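Local coordinates for dTDP-glucose 4,6-dehydratase (Klebsiella pneumoniae, PDB 5U4Q), which probably converts dTDP-glucose to dTDP-4-keto-6-deoxyglucose by removing water, with NAD bound to a Rossmann-type domain of the NAD-dependent epimerase/dehydratase family, at residues Y185-T199 / G323-Y335. Residues are numbered along the deposited sequence; the frame is centred on the assembly and turned at random.
Sequences YGPWGRPDMALFKFT and GVKNFVDWYKDYY. With NAD (nicotinamide-adenine-dinucleotide), chain C.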
ATOM      1  N   TYR A 185       1.214  -1.402 -25.705  1.00 13.82           N
ATOM      2  CA  TYR A 185       2.245  -1.195 -26.720  1.00 13.32           C
ATOM      3  C   TYR A 185       1.768  -0.268 -27.840  1.00 13.09           C
ATOM      4  O   TYR A 185       0.572  -0.108 -28.081  1.00 12.51           O
ATOM      5  CB  TYR A 185       2.703  -2.543 -27.311  1.00 14.08           C
ATOM      6  CG  TYR A 185       1.765  -3.160 -28.325  1.00 13.70           C
ATOM      7  CD1 TYR A 185       0.659  -3.915 -27.928  1.00 14.61           C
ATOM      8  CD2 TYR A 185       2.014  -3.034 -29.696  1.00 15.30           C
ATOM      9  CE1 TYR A 185      -0.193  -4.466 -28.858  1.00 15.55           C
ATOM     10  CE2 TYR A 185       1.182  -3.601 -30.630  1.00 15.59           C
ATOM     11  CZ  TYR A 185       0.086  -4.342 -30.226  1.00 16.33           C
ATOM     12  OH  TYR A 185      -0.774  -4.907 -31.159  1.00 16.99           O
ATOM     13  N   GLY A 186       2.721   0.345 -28.513  1.00 13.23           N
ATOM     14  CA  GLY A 186       2.413   1.164 -29.670  1.00 13.86           C
ATOM     15  C   GLY A 186       3.270   2.377 -29.851  1.00 13.62           C
ATOM     16  O   GLY A 186       4.238   2.599 -29.111  1.00 13.05           O
ATOM     17  N   PRO A 187       2.920   3.184 -30.873  1.00 14.37           N
ATOM     18  CA  PRO A 187       3.632   4.432 -31.135  1.00 15.39           C
ATOM     19  C   PRO A 187       3.819   5.296 -29.871  1.00 14.83           C
ATOM     20  O   PRO A 187       2.933   5.363 -29.012  1.00 14.61           O
ATOM     21  CB  PRO A 187       2.746   5.125 -32.159  1.00 15.04           C
ATOM     22  CG  PRO A 187       2.099   4.003 -32.889  1.00 15.96           C
ATOM     23  CD  PRO A 187       1.849   2.942 -31.851  1.00 15.56           C
ATOM     24  N   TRP A 188       5.007   5.874 -29.745  1.00 14.93           N
ATOM     25  CA  TRP A 188       5.380   6.687 -28.590  1.00 14.53           C
ATOM     26  C   TRP A 188       5.456   5.857 -27.305  1.00 13.85           C
ATOM     27  O   TRP A 188       5.335   6.398 -26.199  1.00 13.71           O
ATOM     28  CB  TRP A 188       4.438   7.895 -28.405  1.00 15.33           C
ATOM     29  CG  TRP A 188       4.319   8.722 -29.632  1.00 15.09           C
ATOM     30  CD1 TRP A 188       3.291   8.741 -30.507  1.00 16.21           C
ATOM     31  CD2 TRP A 188       5.279   9.670 -30.102  1.00 16.87           C
ATOM     32  NE1 TRP A 188       3.553   9.648 -31.532  1.00 17.48           N
ATOM     33  CE2 TRP A 188       4.773  10.214 -31.308  1.00 16.97           C
ATOM     34  CE3 TRP A 188       6.544  10.075 -29.650  1.00 17.66           C
ATOM     35  CZ2 TRP A 188       5.481  11.174 -32.056  1.00 19.21           C
ATOM     36  CZ3 TRP A 188       7.264  11.029 -30.412  1.00 18.87           C
ATOM     37  CH2 TRP A 188       6.717  11.553 -31.603  1.00 20.72           C
ATOM     38  N   GLY A 189       5.668   4.534 -27.451  1.00 12.83           N
ATOM     39  CA  GLY A 189       5.808   3.626 -26.338  1.00 13.37           C
ATOM     40  C   GLY A 189       7.025   3.885 -25.470  1.00 14.75           C
ATOM     41  O   GLY A 189       7.775   4.858 -25.684  1.00 15.48           O
ATOM     42  N   ARG A 190       7.214   3.035 -24.473  1.00 16.29           N
ATOM     43  CA  ARG A 190       8.375   3.196 -23.611  1.00 18.79           C
ATOM     44  C   ARG A 190       9.496   2.219 -24.003  1.00 17.63           C
ATOM     45  O   ARG A 190       9.234   1.027 -24.276  1.00 17.19           O
ATOM     46  CB  ARG A 190       7.981   3.138 -22.150  1.00 22.84           C
ATOM     47  CG  ARG A 190       7.049   2.028 -21.828  1.00 25.11           C
ATOM     48  CD  ARG A 190       6.426   2.219 -20.477  1.00 28.57           C
ATOM     49  NE  ARG A 190       7.408   2.091 -19.421  1.00 29.66           N
ATOM     50  CZ  ARG A 190       7.093   1.912 -18.138  1.00 38.11           C
ATOM     51  NH1 ARG A 190       5.815   1.822 -17.746  1.00 38.16           N
ATOM     52  NH2 ARG A 190       8.063   1.792 -17.246  1.00 43.81           N
ATOM     53  N   PRO A 191      10.753   2.712 -24.058  1.00 17.14           N
ATOM     54  CA  PRO A 191      11.859   1.878 -24.546  1.00 18.87           C
ATOM     55  C   PRO A 191      12.175   0.619 -23.751  1.00 18.53           C
ATOM     56  O   PRO A 191      12.816  -0.290 -24.297  1.00 20.73           O
ATOM     57  CB  PRO A 191      13.075   2.816 -24.546  1.00 20.70           C
ATOM     58  CG  PRO A 191      12.648   4.057 -23.854  1.00 20.80           C
ATOM     59  CD  PRO A 191      11.158   4.117 -23.831  1.00 19.93           C
ATOM     60  N   ASP A 192      11.759   0.585 -22.490  1.00 18.78           N
ATOM     61  CA  ASP A 192      12.031  -0.543 -21.599  1.00 22.27           C
ATOM     62  C   ASP A 192      10.969  -1.630 -21.595  1.00 21.90           C
ATOM     63  O   ASP A 192      11.082  -2.588 -20.825  1.00 23.16           O
ATOM     64  CB  ASP A 192      12.204  -0.041 -20.143  1.00 25.15           C
ATOM     65  CG  ASP A 192      10.937   0.597 -19.594  1.00 30.86           C
ATOM     66  OD1 ASP A 192      10.282   1.341 -20.364  1.00 27.71           O
ATOM     67  OD2 ASP A 192      10.578   0.349 -18.415  1.00 33.78           O
HETATM   68  N   MSE A 193       9.949  -1.505 -22.449  0.65 19.64           N
HETATM   69  CA  MSE A 193       8.871  -2.487 -22.462  0.65 19.47           C
HETATM   70  C   MSE A 193       8.336  -2.817 -23.820  0.65 18.76           C
HETATM   71  O   MSE A 193       8.525  -2.075 -24.789  0.65 16.73           O
HETATM   72  CB  MSE A 193       7.668  -1.945 -21.678  0.65 23.51           C
HETATM   73  CG  MSE A 193       8.039  -1.505 -20.277  0.65 26.01           C
HETATM   74 SE   MSE A 193       6.458  -1.315 -19.120  0.65 29.36          SE
HETATM   75  CE  MSE A 193       7.418  -1.416 -17.407  0.65 29.72           C
ATOM     76  N   ALA A 194       7.665  -3.968 -23.883  1.00 20.29           N
ATOM     77  CA  ALA A 194       6.880  -4.389 -25.057  1.00 18.43           C
ATOM     78  C   ALA A 194       7.594  -4.382 -26.394  1.00 18.45           C
ATOM     79  O   ALA A 194       8.748  -4.790 -26.457  1.00 18.49           O
ATOM     80  CB  ALA A 194       5.608  -3.556 -25.092  1.00 18.83           C
ATOM     81  N   LEU A 195       6.939  -3.926 -27.473  1.00 17.43           N
ATOM     82  CA  LEU A 195       7.570  -3.988 -28.779  1.00 17.34           C
ATOM     83  C   LEU A 195       8.797  -3.107 -28.897  1.00 17.89           C
ATOM     84  O   LEU A 195       9.754  -3.430 -29.585  1.00 18.24           O
ATOM     85  CB  LEU A 195       6.612  -3.606 -29.878  1.00 18.17           C
ATOM     86  CG  LEU A 195       5.377  -4.446 -30.074  1.00 19.80           C
ATOM     87  CD1 LEU A 195       4.719  -3.985 -31.357  1.00 20.13           C
ATOM     88  CD2 LEU A 195       5.762  -5.925 -30.166  1.00 22.04           C
ATOM     89  N   PHE A 196       8.765  -1.949 -28.236  1.00 16.41           N
ATOM     90  CA  PHE A 196       9.884  -1.024 -28.254  1.00 16.33           C
ATOM     91  C   PHE A 196      11.124  -1.740 -27.675  1.00 16.45           C
ATOM     92  O   PHE A 196      12.210  -1.666 -28.241  1.00 17.20           O
ATOM     93  CB  PHE A 196       9.474   0.212 -27.421  1.00 16.27           C
ATOM     94  CG  PHE A 196      10.221   1.484 -27.722  1.00 16.85           C
ATOM     95  CD1 PHE A 196      11.542   1.514 -28.169  1.00 18.14           C
ATOM     96  CD2 PHE A 196       9.600   2.688 -27.429  1.00 17.90           C
ATOM     97  CE1 PHE A 196      12.177   2.729 -28.394  1.00 18.01           C
ATOM     98  CE2 PHE A 196      10.240   3.893 -27.626  1.00 18.40           C
ATOM     99  CZ  PHE A 196      11.527   3.913 -28.091  1.00 18.31           C
ATOM    100  N   LYS A 197      10.943  -2.436 -26.563  1.00 17.98           N
ATOM    101  CA  LYS A 197      12.050  -3.194 -25.949  1.00 20.19           C
ATOM    102  C   LYS A 197      12.629  -4.188 -26.951  1.00 22.62           C
ATOM    103  O   LYS A 197      13.843  -4.243 -27.142  1.00 20.28           O
ATOM    104  CB  LYS A 197      11.578  -3.922 -24.697  1.00 22.83           C
ATOM    105  CG  LYS A 197      12.643  -4.783 -24.026  1.00 25.69           C
ATOM    106  CD  LYS A 197      12.107  -5.453 -22.780  1.00 27.73           C
ATOM    107  CE  LYS A 197      13.214  -6.202 -22.051  1.00 34.48           C
ATOM    108  NZ  LYS A 197      12.753  -6.654 -20.712  1.00 40.01           N
ATOM    109  N   PHE A 198      11.763  -4.954 -27.603  1.00 19.65           N
ATOM    110  CA  PHE A 198      12.262  -5.936 -28.593  1.00 21.61           C
ATOM    111  C   PHE A 198      12.935  -5.271 -29.792  1.00 23.31           C
ATOM    112  O   PHE A 198      13.965  -5.743 -30.282  1.00 23.79           O
ATOM    113  CB  PHE A 198      11.160  -6.850 -29.120  1.00 21.92           C
ATOM    114  CG  PHE A 198      10.418  -7.615 -28.069  1.00 25.90           C
ATOM    115  CD1 PHE A 198      11.073  -8.185 -26.978  1.00 28.81           C
ATOM    116  CD2 PHE A 198       9.042  -7.824 -28.203  1.00 27.55           C
ATOM    117  CE1 PHE A 198      10.360  -8.896 -26.017  1.00 31.84           C
ATOM    118  CE2 PHE A 198       8.327  -8.547 -27.252  1.00 31.68           C
ATOM    119  CZ  PHE A 198       8.988  -9.077 -26.152  1.00 31.96           C
ATOM    120  N   THR A 199      12.353  -4.182 -30.288  1.00 20.11           N
ATOM    121  CA  THR A 199      12.886  -3.495 -31.451  1.00 21.08           C
ATOM    122  C   THR A 199      14.280  -2.930 -31.175  1.00 23.67           C
ATOM    123  O   THR A 199      15.185  -3.060 -32.007  1.00 22.97           O
ATOM    124  CB  THR A 199      11.934  -2.346 -31.870  1.00 20.39           C
ATOM    125  OG1 THR A 199      10.661  -2.883 -32.231  1.00 19.63           O
ATOM    126  CG2 THR A 199      12.501  -1.554 -33.029  1.00 21.06           C
ATOM    127  N   GLY A 323      -1.004  -3.703 -35.172  1.00 14.56           N
ATOM    128  CA  GLY A 323      -0.334  -3.027 -34.067  1.00 14.26           C
ATOM    129  C   GLY A 323       1.176  -2.959 -34.252  1.00 13.73           C
ATOM    130  O   GLY A 323       1.816  -1.941 -34.018  1.00 15.69           O
ATOM    131  N   VAL A 324       1.751  -4.076 -34.698  1.00 13.80           N
ATOM    132  CA  VAL A 324       3.186  -4.140 -34.937  1.00 14.11           C
ATOM    133  C   VAL A 324       3.585  -3.204 -36.079  1.00 14.91           C
ATOM    134  O   VAL A 324       4.567  -2.472 -35.958  1.00 15.35           O
ATOM    135  CB  VAL A 324       3.642  -5.587 -35.220  1.00 15.85           C
ATOM    136  CG1 VAL A 324       5.069  -5.602 -35.769  1.00 17.62           C
ATOM    137  CG2 VAL A 324       3.502  -6.420 -33.977  1.00 16.46           C
ATOM    138  N   LYS A 325       2.820  -3.224 -37.172  1.00 14.66           N
ATOM    139  CA  LYS A 325       3.090  -2.310 -38.294  1.00 15.46           C
ATOM    140  C   LYS A 325       2.999  -0.843 -37.831  1.00 14.31           C
ATOM    141  O   LYS A 325       3.840  -0.015 -38.213  1.00 15.58           O
ATOM    142  CB  LYS A 325       2.149  -2.566 -39.468  1.00 18.14           C
ATOM    143  CG  LYS A 325       2.405  -3.886 -40.196  1.00 20.49           C
ATOM    144  CD  LYS A 325       1.293  -4.148 -41.200  1.00 23.95           C
ATOM    145  CE  LYS A 325       1.445  -5.508 -41.865  1.00 26.15           C
ATOM    146  NZ  LYS A 325       2.415  -5.393 -42.978  1.00 30.92           N
ATOM    147  N   ASN A 326       2.009  -0.534 -36.995  1.00 14.26           N
ATOM    148  CA  ASN A 326       1.846   0.838 -36.484  1.00 14.22           C
ATOM    149  C   ASN A 326       3.062   1.253 -35.661  1.00 13.75           C
ATOM    150  O   ASN A 326       3.601   2.376 -35.792  1.00 14.75           O
ATOM    151  CB  ASN A 326       0.576   0.959 -35.638  1.00 14.99           C
ATOM    152  CG  ASN A 326      -0.703   0.807 -36.456  1.00 17.70           C
ATOM    153  OD1 ASN A 326      -0.680   0.871 -37.683  1.00 20.37           O
ATOM    154  ND2 ASN A 326      -1.809   0.578 -35.782  1.00 21.46           N
ATOM    155  N   PHE A 327       3.538   0.337 -34.823  1.00 13.49           N
ATOM    156  CA  PHE A 327       4.687   0.620 -34.016  1.00 13.93           C
ATOM    157  C   PHE A 327       5.919   0.909 -34.866  1.00 13.83           C
ATOM    158  O   PHE A 327       6.643   1.873 -34.643  1.00 15.46           O
ATOM    159  CB  PHE A 327       5.013  -0.504 -33.014  1.00 14.69           C
ATOM    160  CG  PHE A 327       6.232  -0.208 -32.235  1.00 14.38           C
ATOM    161  CD1 PHE A 327       6.166   0.691 -31.173  1.00 15.09           C
ATOM    162  CD2 PHE A 327       7.478  -0.683 -32.609  1.00 16.01           C
ATOM    163  CE1 PHE A 327       7.294   1.090 -30.495  1.00 15.50           C
ATOM    164  CE2 PHE A 327       8.612  -0.288 -31.921  1.00 16.34           C
ATOM    165  CZ  PHE A 327       8.522   0.600 -30.871  1.00 15.65           C
ATOM    166  N   VAL A 328       6.162   0.034 -35.834  1.00 15.00           N
ATOM    167  CA  VAL A 328       7.373   0.152 -36.666  1.00 15.08           C
ATOM    168  C   VAL A 328       7.348   1.428 -37.509  1.00 14.29           C
ATOM    169  O   VAL A 328       8.364   2.096 -37.642  1.00 16.23           O
ATOM    170  CB  VAL A 328       7.602  -1.121 -37.484  1.00 14.74           C
ATOM    171  CG1 VAL A 328       8.690  -0.913 -38.547  1.00 16.49           C
ATOM    172  CG2 VAL A 328       7.982  -2.257 -36.545  1.00 16.57           C
ATOM    173  N   ASP A 329       6.180   1.768 -38.028  1.00 15.13           N
ATOM    174  CA  ASP A 329       6.002   3.036 -38.758  1.00 14.86           C
ATOM    175  C   ASP A 329       6.402   4.218 -37.885  1.00 16.66           C
ATOM    176  O   ASP A 329       7.148   5.096 -38.312  1.00 17.80           O
ATOM    177  CB  ASP A 329       4.560   3.165 -39.225  1.00 16.74           C
ATOM    178  CG  ASP A 329       4.242   4.529 -39.789  1.00 19.24           C
ATOM    179  OD1 ASP A 329       4.684   4.866 -40.912  1.00 21.69           O
ATOM    180  OD2 ASP A 329       3.526   5.292 -39.123  1.00 22.39           O
ATOM    181  N   TRP A 330       5.958   4.206 -36.629  1.00 14.76           N
ATOM    182  CA  TRP A 330       6.340   5.265 -35.703  1.00 15.45           C
ATOM    183  C   TRP A 330       7.847   5.255 -35.439  1.00 15.59           C
ATOM    184  O   TRP A 330       8.523   6.279 -35.547  1.00 16.68           O
ATOM    185  CB  TRP A 330       5.584   5.160 -34.350  1.00 14.98           C
ATOM    186  CG  TRP A 330       6.187   6.100 -33.382  1.00 15.20           C
ATOM    187  CD1 TRP A 330       6.031   7.432 -33.369  1.00 15.35           C
ATOM    188  CD2 TRP A 330       7.158   5.801 -32.362  1.00 14.53           C
ATOM    189  NE1 TRP A 330       6.834   7.995 -32.424  1.00 16.19           N
ATOM    190  CE2 TRP A 330       7.544   7.023 -31.788  1.00 14.40           C
ATOM    191  CE3 TRP A 330       7.724   4.619 -31.867  1.00 13.25           C
ATOM    192  CZ2 TRP A 330       8.452   7.099 -30.745  1.00 15.09           C
ATOM    193  CZ3 TRP A 330       8.635   4.696 -30.862  1.00 15.39           C
ATOM    194  CH2 TRP A 330       8.982   5.928 -30.287  1.00 15.49           C
ATOM    195  N   TYR A 331       8.378   4.093 -35.099  1.00 14.88           N
ATOM    196  CA  TYR A 331       9.780   3.966 -34.705  1.00 15.39           C
ATOM    197  C   TYR A 331      10.732   4.456 -35.826  1.00 15.81           C
ATOM    198  O   TYR A 331      11.656   5.214 -35.565  1.00 17.29           O
ATOM    199  CB  TYR A 331      10.127   2.526 -34.307  1.00 16.38           C
ATOM    200  CG  TYR A 331      11.513   2.338 -33.766  1.00 17.08           C
ATOM    201  CD1 TYR A 331      12.608   2.177 -34.620  1.00 18.95           C
ATOM    202  CD2 TYR A 331      11.740   2.288 -32.403  1.00 18.12           C
ATOM    203  CE1 TYR A 331      13.887   2.014 -34.106  1.00 21.10           C
ATOM    204  CE2 TYR A 331      13.020   2.129 -31.882  1.00 20.14           C
ATOM    205  CZ  TYR A 331      14.084   2.009 -32.742  1.00 21.64           C
ATOM    206  OH  TYR A 331      15.337   1.842 -32.200  1.00 25.07           O
ATOM    207  N   LYS A 332      10.476   4.004 -37.045  1.00 17.48           N
ATOM    208  CA  LYS A 332      11.366   4.349 -38.170  1.00 19.98           C
ATOM    209  C   LYS A 332      11.403   5.823 -38.432  1.00 21.05           C
ATOM    210  O   LYS A 332      12.480   6.391 -38.720  1.00 24.36           O
ATOM    211  CB  LYS A 332      10.952   3.622 -39.445  1.00 20.44           C
ATOM    212  CG  LYS A 332      11.292   2.147 -39.461  1.00 20.90           C
ATOM    213  CD  LYS A 332      11.054   1.582 -40.858  1.00 22.16           C
ATOM    214  CE  LYS A 332      11.551   0.178 -41.005  1.00 23.82           C
ATOM    215  NZ  LYS A 332      11.495  -0.233 -42.455  1.00 21.96           N
ATOM    216  N   ASP A 333      10.238   6.444 -38.361  1.00 18.74           N
ATOM    217  CA  ASP A 333      10.121   7.867 -38.580  1.00 21.87           C
ATOM    218  C   ASP A 333      10.758   8.650 -37.444  1.00 22.73           C
ATOM    219  O   ASP A 333      11.524   9.581 -37.687  1.00 22.94           O
ATOM    220  CB  ASP A 333       8.661   8.263 -38.695  1.00 24.42           C
ATOM    221  CG  ASP A 333       8.492   9.733 -38.954  1.00 30.23           C
ATOM    222  OD1 ASP A 333       8.688  10.147 -40.112  1.00 33.85           O
ATOM    223  OD2 ASP A 333       8.144  10.446 -38.006  1.00 33.34           O
ATOM    224  N   TYR A 334      10.473   8.266 -36.201  1.00 19.38           N
ATOM    225  CA  TYR A 334      10.991   9.027 -35.060  1.00 19.92           C
ATOM    226  C   TYR A 334      12.504   8.950 -34.974  1.00 21.30           C
ATOM    227  O   TYR A 334      13.165   9.976 -34.707  1.00 23.41           O
ATOM    228  CB  TYR A 334      10.346   8.570 -33.738  1.00 19.31           C
ATOM    229  CG  TYR A 334      10.849   9.369 -32.564  1.00 18.56           C
ATOM    230  CD1 TYR A 334      10.424  10.672 -32.377  1.00 21.49           C
ATOM    231  CD2 TYR A 334      11.793   8.858 -31.700  1.00 20.83           C
ATOM    232  CE1 TYR A 334      10.906  11.442 -31.327  1.00 21.73           C
ATOM    233  CE2 TYR A 334      12.270   9.617 -30.630  1.00 20.85           C
ATOM    234  CZ  TYR A 334      11.823  10.914 -30.464  1.00 21.32           C
ATOM    235  OH  TYR A 334      12.280  11.710 -29.431  1.00 22.88           O
ATOM    236  N   TYR A 335      13.051   7.753 -35.197  1.00 19.52           N
ATOM    237  CA  TYR A 335      14.501   7.519 -35.109  1.00 22.26           C
ATOM    238  C   TYR A 335      15.226   7.691 -36.436  1.00 27.06           C
ATOM    239  O   TYR A 335      16.446   7.486 -36.502  1.00 33.01           O
ATOM    240  CB  TYR A 335      14.823   6.173 -34.446  1.00 21.73           C
ATOM    241  CG  TYR A 335      14.479   6.205 -32.987  1.00 21.50           C
ATOM    242  CD1 TYR A 335      15.247   6.966 -32.098  1.00 22.85           C
ATOM    243  CD2 TYR A 335      13.384   5.509 -32.476  1.00 21.09           C
ATOM    244  CE1 TYR A 335      14.940   7.030 -30.759  1.00 24.24           C
ATOM    245  CE2 TYR A 335      13.069   5.574 -31.126  1.00 21.06           C
ATOM    246  CZ  TYR A 335      13.855   6.327 -30.270  1.00 23.12           C
ATOM    247  OH  TYR A 335      13.553   6.421 -28.928  1.00 24.02           O
TER
HETATM  248  PA  NAD C 401       5.816   6.119 -18.488  1.00 17.91           P
HETATM  249  O1A NAD C 401       6.011   6.285 -19.946  1.00 16.08           O
HETATM  250  O2A NAD C 401       7.004   5.928 -17.565  1.00 17.99           O
HETATM  251  O5B NAD C 401       4.922   7.366 -17.978  1.00 17.16           O
HETATM  252  C5B NAD C 401       4.795   7.765 -16.619  1.00 16.57           C
HETATM  253  C4B NAD C 401       5.173   9.234 -16.524  1.00 16.61           C
HETATM  254  O4B NAD C 401       5.078   9.546 -15.122  1.00 16.29           O
HETATM  255  C3B NAD C 401       6.595   9.530 -16.980  1.00 16.36           C
HETATM  256  O3B NAD C 401       6.686  10.437 -18.090  1.00 17.59           O
HETATM  257  C2B NAD C 401       7.254  10.059 -15.706  1.00 16.36           C
HETATM  258  O2B NAD C 401       8.191  11.126 -15.951  1.00 17.62           O
HETATM  259  C1B NAD C 401       6.087  10.474 -14.812  1.00 16.37           C
HETATM  260  N9A NAD C 401       6.401  10.424 -13.374  1.00 16.30           N
HETATM  261  C8A NAD C 401       6.951   9.392 -12.694  1.00 16.67           C
HETATM  262  N7A NAD C 401       7.115   9.716 -11.410  1.00 18.80           N
HETATM  263  C5A NAD C 401       6.648  10.964 -11.251  1.00 15.92           C
HETATM  264  C6A NAD C 401       6.570  11.919 -10.126  1.00 16.15           C
HETATM  265  N6A NAD C 401       6.984  11.603  -8.906  1.00 19.08           N
HETATM  266  N1A NAD C 401       6.043  13.113 -10.398  1.00 16.71           N
HETATM  267  C2A NAD C 401       5.620  13.479 -11.617  1.00 16.58           C
HETATM  268  N3A NAD C 401       5.688  12.672 -12.695  1.00 16.60           N
HETATM  269  C4A NAD C 401       6.194  11.420 -12.542  1.00 16.64           C
HETATM  270  O3  NAD C 401       4.873   4.854 -18.156  1.00 17.61           O
HETATM  271  PN  NAD C 401       3.427   4.476 -18.755  1.00 17.13           P
HETATM  272  O1N NAD C 401       2.837   5.557 -19.561  1.00 16.23           O
HETATM  273  O2N NAD C 401       3.615   3.057 -19.291  1.00 20.10           O
HETATM  274  O5D NAD C 401       2.639   4.327 -17.378  1.00 21.16           O
HETATM  275  C5D NAD C 401       1.457   5.038 -17.023  1.00 18.28           C
HETATM  276  C4D NAD C 401       0.862   4.314 -15.827  1.00 17.32           C
HETATM  277  O4D NAD C 401       0.334   3.035 -16.246  1.00 18.57           O
HETATM  278  C3D NAD C 401       1.781   4.009 -14.649  1.00 17.87           C
HETATM  279  O3D NAD C 401       1.040   4.232 -13.447  1.00 18.04           O
HETATM  280  C2D NAD C 401       2.071   2.531 -14.757  1.00 18.27           C
HETATM  281  O2D NAD C 401       2.317   1.899 -13.483  1.00 22.06           O
HETATM  282  C1D NAD C 401       0.808   1.994 -15.400  1.00 18.44           C
HETATM  283  N1N NAD C 401       1.053   0.783 -16.207  1.00 19.57           N
HETATM  284  C2N NAD C 401       1.551   0.823 -17.464  1.00 19.57           C
HETATM  285  C3N NAD C 401       1.768  -0.351 -18.205  1.00 20.79           C
HETATM  286  C7N NAD C 401       2.330  -0.388 -19.632  1.00 23.23           C
HETATM  287  O7N NAD C 401       2.328  -1.457 -20.261  1.00 24.20           O
HETATM  288  N7N NAD C 401       2.873   0.682 -20.236  1.00 22.97           N
HETATM  289  C4N NAD C 401       1.497  -1.566 -17.615  1.00 19.67           C
HETATM  290  C5N NAD C 401       1.000  -1.594 -16.319  1.00 20.64           C
HETATM  291  C6N NAD C 401       0.803  -0.411 -15.615  1.00 19.86           C
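Trp330 leaves helix 323-334 with CG opposite the backbone N (chi1 170°), and Phe327 does likewise, which carries their rings out to the loop 186-189 and helix 194-199. Trp188, turned back from its type II turn by a chi1 of -54°, lays an indole face over the edge of Trp330, whose NE1 stands 3.2 Å from Trp188 CE2. The backbone N of Trp188 sits over the middle of one Trp330 face, and Pro187 CB packs on Trp330 CB at 3.6 Å. The six-membered-ring edge of Trp188, at CZ3, turns toward the face of Tyr334 in an offset T-shaped pair. Deeper in, Phe327 CZ reaches Phe196 CA at 3.4 Å, while Leu195 CB lies over the Phe327 face. Phe196 takes the edges of Trp330 and Tyr331 in offset T-shaped pairs, the latter with planes at 90°. Thr199 CG2 sits squarely over the Tyr331 ring, 3.7 Å from its centroid, and Thr199 OG1 donates a hydrogen bond to Leu195 O from above the carbonyl plane. Between the Trp188 turn and helix 194-199, Arg190 NH1 donates to NAD O2N at 3.0 Å; Arg190 also grips the Asp192 carboxylate side-on in a salt bridge. No hydrogen bond crosses between the segments: an apolar, largely aromatic cluster joins the C-terminal helix to the cofactor-binding loop.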